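Local coordinates for tyrosine-protein phosphatase YwqE (Bacillus subtilis, PDB 3QY7) that removes phosphate from tyrosine residues of phosphorylated proteins, working as a manganese-dependent tyrosine phosphatase of the PHP-like type, at residues Asp3-Ile8 against Val133-Glu138; Thr40-Asn45 against Leu106-Phe111. All blocks are in the same frame, centred on the assembly; numbering follows the deposited sequence.

Contact 1. Residues Asp3-Ile8 against Val133-Glu138; sequences DIHCHI and VIAHPE. With FE (Fe (III) ion), chain C; FE (Fe (III) ion), chain B.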
loop_
_atom_site.group_PDB
_atom_site.type_symbol
_atom_site.label_atom_id
_atom_site.label_comp_id
_atom_site.label_asym_id
_atom_site.label_seq_id
_atom_site.Cartn_x
_atom_site.Cartn_y
_atom_site.Cartn_z
ATOM N N ASP A 3 0.888 8.874 -1.243
ATOM C CA ASP A 3 1.311 7.503 -1.576
ATOM C C ASP A 3 1.283 6.707 -0.283
ATOM O O ASP A 3 1.992 7.045 0.658
ATOM C CB ASP A 3 2.726 7.555 -2.164
ATOM C CG ASP A 3 3.185 6.228 -2.746
ATOM O OD1 ASP A 3 2.326 5.453 -3.217
ATOM O OD2 ASP A 3 4.414 5.978 -2.734
ATOM N N ILE A 4 0.447 5.665 -0.231
ATOM C CA ILE A 4 0.199 4.961 1.037
ATOM C C ILE A 4 1.057 3.717 1.284
ATOM O O ILE A 4 0.892 3.052 2.309
ATOM C CB ILE A 4 -1.303 4.597 1.243
ATOM C CG1 ILE A 4 -1.783 3.522 0.253
ATOM C CG2 ILE A 4 -2.154 5.850 1.163
ATOM C CD1 ILE A 4 -2.961 2.700 0.813
ATOM N N HIS A 5 1.926 3.380 0.328
ATOM C CA HIS A 5 2.767 2.173 0.415
ATOM C C HIS A 5 4.078 2.477 -0.306
ATOM O O HIS A 5 4.080 2.699 -1.511
ATOM C CB HIS A 5 2.007 0.994 -0.227
ATOM C CG HIS A 5 2.724 -0.327 -0.188
ATOM N ND1 HIS A 5 2.054 -1.510 -0.412
ATOM C CD2 HIS A 5 4.009 -0.667 0.078
ATOM C CE1 HIS A 5 2.906 -2.522 -0.324
ATOM N NE2 HIS A 5 4.094 -2.040 -0.016
ATOM N N CYS A 6 5.183 2.518 0.436
ATOM C CA CYS A 6 6.452 2.971 -0.138
ATOM C C CYS A 6 7.612 2.578 0.763
ATOM O O CYS A 6 7.540 2.709 1.988
ATOM C CB CYS A 6 6.417 4.489 -0.306
ATOM S SG CYS A 6 7.734 5.119 -1.356
ATOM N N HIS A 7 8.683 2.084 0.155
ATOM C CA HIS A 7 9.832 1.621 0.905
ATOM C C HIS A 7 10.967 2.611 0.749
ATOM O O HIS A 7 12.070 2.290 0.282
ATOM C CB HIS A 7 10.167 0.191 0.466
ATOM C CG HIS A 7 9.036 -0.756 0.690
ATOM N ND1 HIS A 7 8.939 -1.533 1.825
ATOM C CD2 HIS A 7 7.915 -0.993 -0.029
ATOM C CE1 HIS A 7 7.827 -2.248 1.761
ATOM N NE2 HIS A 7 7.178 -1.929 0.658
ATOM N N ILE A 8 10.673 3.850 1.160
ATOM C CA ILE A 8 11.596 4.974 1.049
ATOM C C ILE A 8 12.558 5.100 2.245
ATOM O O ILE A 8 13.623 5.698 2.107
ATOM C CB ILE A 8 10.842 6.314 0.792
ATOM C CG1 ILE A 8 11.802 7.401 0.291
ATOM C CG2 ILE A 8 10.094 6.764 2.052
ATOM C CD1 ILE A 8 11.067 8.624 -0.254
ATOM N N VAL A 133 -6.147 -3.283 4.979
ATOM C CA VAL A 133 -5.875 -3.000 3.574
ATOM C C VAL A 133 -4.926 -4.054 3.061
ATOM O O VAL A 133 -3.767 -4.133 3.509
ATOM C CB VAL A 133 -5.247 -1.613 3.388
ATOM C CG1 VAL A 133 -5.045 -1.322 1.875
ATOM C CG2 VAL A 133 -6.175 -0.539 3.991
ATOM N N ILE A 134 -5.416 -4.859 2.121
ATOM C CA ILE A 134 -4.609 -5.925 1.517
ATOM C C ILE A 134 -3.611 -5.300 0.553
ATOM O O ILE A 134 -4.019 -4.602 -0.387
ATOM C CB ILE A 134 -5.521 -6.910 0.751
ATOM C CG1 ILE A 134 -6.490 -7.576 1.742
ATOM C CG2 ILE A 134 -4.676 -7.999 0.036
ATOM C CD1 ILE A 134 -7.691 -8.249 1.080
ATOM N N ALA A 135 -2.332 -5.567 0.791
ATOM C CA ALA A 135 -1.259 -5.094 -0.097
ATOM C C ALA A 135 -1.256 -5.908 -1.391
ATOM O O ALA A 135 -1.306 -7.139 -1.372
ATOM C CB ALA A 135 0.074 -5.173 0.587
ATOM N N HIS A 136 -1.201 -5.179 -2.502
ATOM C CA HIS A 136 -1.012 -5.739 -3.842
ATOM C C HIS A 136 -1.664 -7.106 -4.057
ATOM O O HIS A 136 -0.966 -8.075 -4.324
ATOM C CB HIS A 136 0.471 -5.780 -4.233
ATOM C CG HIS A 136 1.366 -6.376 -3.194
ATOM N ND1 HIS A 136 1.358 -7.721 -2.877
ATOM C CD2 HIS A 136 2.307 -5.811 -2.399
ATOM C CE1 HIS A 136 2.258 -7.950 -1.940
ATOM N NE2 HIS A 136 2.855 -6.810 -1.638
ATOM N N PRO A 137 -2.995 -7.166 -3.967
ATOM C CA PRO A 137 -3.650 -8.463 -4.151
ATOM C C PRO A 137 -3.403 -9.032 -5.551
ATOM O O PRO A 137 -3.424 -10.266 -5.717
ATOM C CB PRO A 137 -5.137 -8.146 -3.933
ATOM C CG PRO A 137 -5.254 -6.673 -4.255
ATOM C CD PRO A 137 -3.975 -6.095 -3.704
ATOM N N GLU A 138 -3.160 -8.155 -6.533
ATOM C CA GLU A 138 -2.875 -8.589 -7.921
ATOM C C GLU A 138 -1.588 -9.413 -8.050
ATOM O O GLU A 138 -1.415 -10.168 -9.018
ATOM C CB GLU A 138 -2.866 -7.378 -8.883
ATOM C CG GLU A 138 -1.547 -6.543 -8.936
ATOM C CD GLU A 138 -1.339 -5.572 -7.768
ATOM O OE1 GLU A 138 -0.425 -4.742 -7.886
ATOM O OE2 GLU A 138 -2.064 -5.613 -6.754
HETATM FE FE FE C . 5.807 -3.285 -0.247
HETATM FE FE FE B . 4.696 -6.586 -0.431
HETATM O O HOH W 1 5.698 -7.558 -2.173
HETATM O O HOH W 2 4.914 -4.670 -1.141
#
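Direct contact between Asp3-Ile8 and Val133-Glu138 comes down to one carbon of an imidazole. CE1 of His5 lies 3.9 Å from CD2 of His136, and the same CE1 is 4.0 Å from CB of Ala135. The two rings meet at a slant, so neither is stacked on the other; the Ala135 methyl covers one face of the His136 ring, offset toward its rim. With CG anti to the backbone N, the His5 ring extends across the gap between the backbones, where His5 CA and Ala135 CA are still 8.3 Å apart.

Metal coordination supplies the polar part. His5 NE2 and His7 NE2 each bind the iron of chain C at 2.1 Å, and they subtend about 96° there, close to the perpendicular setting expected for neighbouring ligands of a six-coordinate ion. That shared metal explains why the two nitrogens approach closely without bonding to each other. His5-Cys6-His7 forms the His-X-His signature of PHP-family metalloenzymes, placed just beyond strand 2-3 of the barrel, whereas His136 directly follows strand 131-135. On that second side, His136 NE2 reaches the iron of chain B at 2.2 Å. Its backbone has left-handed torsions, and chi1 of 49° sets CG between the N and the carbonyl carbon, bringing the ring round to the metal.

Water 2 joins the two halves, lying 1.9 Å from the iron of chain C and bonded also to that of chain B; the angle at its oxygen is about 125°.

Second-shell hydrogen bonds fix the rotation of the first two rings: His5 ND1 pairs with Gln161 OE1, and His7 ND1 with Asp13 OD2, while each NE2 faces the metal. Glu80 and Asp194 add further ligands to the iron of chain C.

Contact 2. Residues Thr40-Asn45 against Leu106-Phe111; sequences TPHHNN and LIEFPF. With FE (Fe (III) ion), chain B.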
loop_
_atom_site.group_PDB
_atom_site.type_symbol
_atom_site.label_atom_id
_atom_site.label_comp_id
_atom_site.label_asym_id
_atom_site.label_seq_id
_atom_site.Cartn_x
_atom_site.Cartn_y
_atom_site.Cartn_z
ATOM N N THR A 40 6.193 2.623 4.544
ATOM C CA THR A 40 5.673 1.334 5.007
ATOM C C THR A 40 6.765 0.266 4.957
ATOM O O THR A 40 6.635 -0.709 4.190
ATOM C CB THR A 40 4.481 0.867 4.177
ATOM O OG1 THR A 40 4.851 0.814 2.794
ATOM C CG2 THR A 40 3.318 1.830 4.332
ATOM N N PRO A 41 7.836 0.449 5.755
ATOM C CA PRO A 41 8.873 -0.590 5.804
ATOM C C PRO A 41 8.262 -1.907 6.276
ATOM O O PRO A 41 7.294 -1.899 7.050
ATOM C CB PRO A 41 9.852 -0.070 6.853
ATOM C CG PRO A 41 9.054 0.855 7.720
ATOM C CD PRO A 41 8.063 1.497 6.774
ATOM N N HIS A 42 8.816 -3.032 5.818
ATOM C CA HIS A 42 8.349 -4.305 6.312
ATOM C C HIS A 42 8.571 -4.333 7.820
ATOM O O HIS A 42 9.512 -3.844 8.274
ATOM C CB HIS A 42 9.051 -5.518 5.621
ATOM C CG HIS A 42 8.757 -5.644 4.159
ATOM N ND1 HIS A 42 7.679 -6.333 3.664
ATOM C CD2 HIS A 42 9.414 -5.169 3.092
ATOM C CE1 HIS A 42 7.663 -6.237 2.359
ATOM N NE2 HIS A 42 8.704 -5.529 1.978
ATOM N N HIS A 43 7.655 -4.915 8.579
ATOM C CA HIS A 43 7.820 -4.919 10.036
ATOM C C HIS A 43 8.959 -5.846 10.482
ATOM O O HIS A 43 9.581 -5.610 11.516
ATOM C CB HIS A 43 6.506 -5.221 10.755
ATOM C CG HIS A 43 6.115 -6.662 10.716
ATOM N ND1 HIS A 43 6.017 -7.435 11.853
ATOM C CD2 HIS A 43 5.796 -7.470 9.679
ATOM C CE1 HIS A 43 5.656 -8.661 11.517
ATOM N NE2 HIS A 43 5.518 -8.711 10.202
ATOM N N ASN A 44 9.259 -6.821 9.650
ATOM C CA ASN A 44 10.396 -7.715 9.781
ATOM C C ASN A 44 11.272 -7.630 8.560
ATOM O O ASN A 44 10.804 -7.585 7.499
ATOM C CB ASN A 44 9.932 -9.159 9.747
ATOM C CG ASN A 44 9.302 -9.580 10.977
ATOM O OD1 ASN A 44 9.736 -9.230 12.029
ATOM N ND2 ASN A 44 8.277 -10.355 10.864
ATOM N N ASN A 45 12.559 -7.638 8.751
ATOM C CA ASN A 45 13.488 -7.685 7.665
ATOM C C ASN A 45 14.595 -8.662 8.050
ATOM O O ASN A 45 15.604 -8.319 8.622
ATOM C CB ASN A 45 13.996 -6.290 7.355
ATOM C CG ASN A 45 15.429 -6.220 6.979
ATOM O OD1 ASN A 45 15.810 -6.702 5.982
ATOM N ND2 ASN A 45 16.178 -5.531 7.730
ATOM N N LEU A 106 -1.878 -1.958 6.852
ATOM C CA LEU A 106 -1.425 -2.589 5.598
ATOM C C LEU A 106 -0.938 -4.000 5.868
ATOM O O LEU A 106 0.101 -4.201 6.487
ATOM C CB LEU A 106 -0.327 -1.730 4.945
ATOM C CG LEU A 106 0.137 -2.182 3.549
ATOM C CD1 LEU A 106 -0.991 -2.093 2.534
ATOM C CD2 LEU A 106 1.334 -1.356 3.115
ATOM N N ILE A 107 -1.736 -4.963 5.412
ATOM C CA ILE A 107 -1.495 -6.380 5.643
ATOM C C ILE A 107 -1.159 -7.032 4.311
ATOM O O ILE A 107 -1.919 -6.902 3.348
ATOM C CB ILE A 107 -2.759 -7.044 6.243
ATOM C CG1 ILE A 107 -3.160 -6.371 7.565
ATOM C CG2 ILE A 107 -2.560 -8.570 6.435
ATOM C CD1 ILE A 107 -2.144 -6.480 8.665
ATOM N N GLU A 108 -0.040 -7.744 4.283
ATOM C CA GLU A 108 0.447 -8.414 3.082
ATOM C C GLU A 108 0.361 -9.917 3.280
ATOM O O GLU A 108 0.854 -10.430 4.280
ATOM C CB GLU A 108 1.904 -8.032 2.838
ATOM C CG GLU A 108 2.490 -8.577 1.538
ATOM C CD GLU A 108 3.996 -8.716 1.579
ATOM O OE1 GLU A 108 4.653 -8.457 0.545
ATOM O OE2 GLU A 108 4.552 -9.075 2.635
ATOM N N PHE A 109 -0.263 -10.595 2.318
ATOM C CA PHE A 109 -0.276 -12.067 2.250
ATOM C C PHE A 109 1.053 -12.571 1.691
ATOM O O PHE A 109 1.657 -11.927 0.850
ATOM C CB PHE A 109 -1.412 -12.560 1.337
ATOM C CG PHE A 109 -2.799 -12.159 1.774
ATOM C CD1 PHE A 109 -3.135 -12.062 3.128
ATOM C CD2 PHE A 109 -3.784 -11.902 0.828
ATOM C CE1 PHE A 109 -4.421 -11.702 3.519
ATOM C CE2 PHE A 109 -5.088 -11.552 1.201
ATOM C CZ PHE A 109 -5.414 -11.447 2.572
ATOM N N PRO A 110 1.500 -13.755 2.136
ATOM C CA PRO A 110 2.588 -14.403 1.421
ATOM C C PRO A 110 2.231 -14.532 -0.059
ATOM O O PRO A 110 1.055 -14.656 -0.402
ATOM C CB PRO A 110 2.654 -15.784 2.075
ATOM C CG PRO A 110 1.339 -15.986 2.702
ATOM C CD PRO A 110 0.924 -14.624 3.170
ATOM N N PHE A 111 3.231 -14.512 -0.934
ATOM C CA PHE A 111 2.964 -14.375 -2.364
ATOM C C PHE A 111 2.148 -15.529 -2.974
ATOM O O PHE A 111 1.494 -15.353 -3.998
ATOM C CB PHE A 111 4.266 -14.175 -3.148
ATOM C CG PHE A 111 4.878 -15.456 -3.650
ATOM C CD1 PHE A 111 4.799 -15.794 -5.000
ATOM C CD2 PHE A 111 5.517 -16.328 -2.774
ATOM C CE1 PHE A 111 5.365 -16.976 -5.478
ATOM C CE2 PHE A 111 6.080 -17.524 -3.238
ATOM C CZ PHE A 111 6.005 -17.845 -4.595
HETATM FE FE FE B . 4.696 -6.586 -0.431
HETATM O O HOH W 1 5.698 -7.558 -2.173
HETATM O O HOH W 2 4.914 -4.670 -1.141
#
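Glu108 OE1, lying near the plane of the His42 ring at its edge, is bound by the iron of chain B at 2.1 Å. Seen from that iron, OE1 stands almost opposite water 2 (about 171°) and nearly perpendicular to water 1 (about 89°), which is the pattern of an octahedral shell. The other oxygen of the carboxylate, OE2, lies 4.0 Å from the same iron, so Glu108 is a one-oxygen ligand. OE2 instead makes a salt bridge with Arg82 NE, and the pair of partners fixes the carboxylate's rotation. An extended chain, with CG anti to the backbone N and little bend beyond, carries the group from strand 104-108 to the metal.

Across the contact, the His42 imidazole is inclined to the carboxylate plane by 39°, and the two groups approach without bonding to each other. His42 is a ligand of the magnesium ion together with Asp14 and His196, and its ring stacks on that of His7. Its closeness to Glu108 is consistent with the two residues serving adjacent metals.

Apolar packing closes the other end. CG2 of Thr40 meets CD2 of Leu106 at 3.9 Å, and CB of Thr40 is 4.0 Å from that same methyl, with the side chains crossing at roughly a right angle. Thr40 OG1 is hydrogen-bonded to Cys6 N, a bond consistent with the way the methyl is turned to Leu106. Glu80, on strand 80-82, touches both His42 and Leu106.

Metal ligands thus emerge from the loop after strand 36-38 and from the end of strand 104-108, the arrangement of the trinuclear metal site at the mouth of a PHP-type TIM barrel.

The two contacts, with centres about 9 Å apart, build one metal site, and along the chain contact 2 is nested within the loop closed by contact 1. Their first segments are joined by a probable hydrogen bond of 2.9 Å from Thr40 N to Cys6 O. Their second segments lie on neighbouring parallel strands, with Ile107 N 2.9 Å from Val133 O, again a probable hydrogen bond. At the iron of chain B, His136 NE2 from contact 1 and Glu108 OE1 from contact 2 subtend about 98°. That iron is 3.5 Å from the iron of chain C, and Glu80 bridges the two; magnesium, held partly by His42, completes the trio.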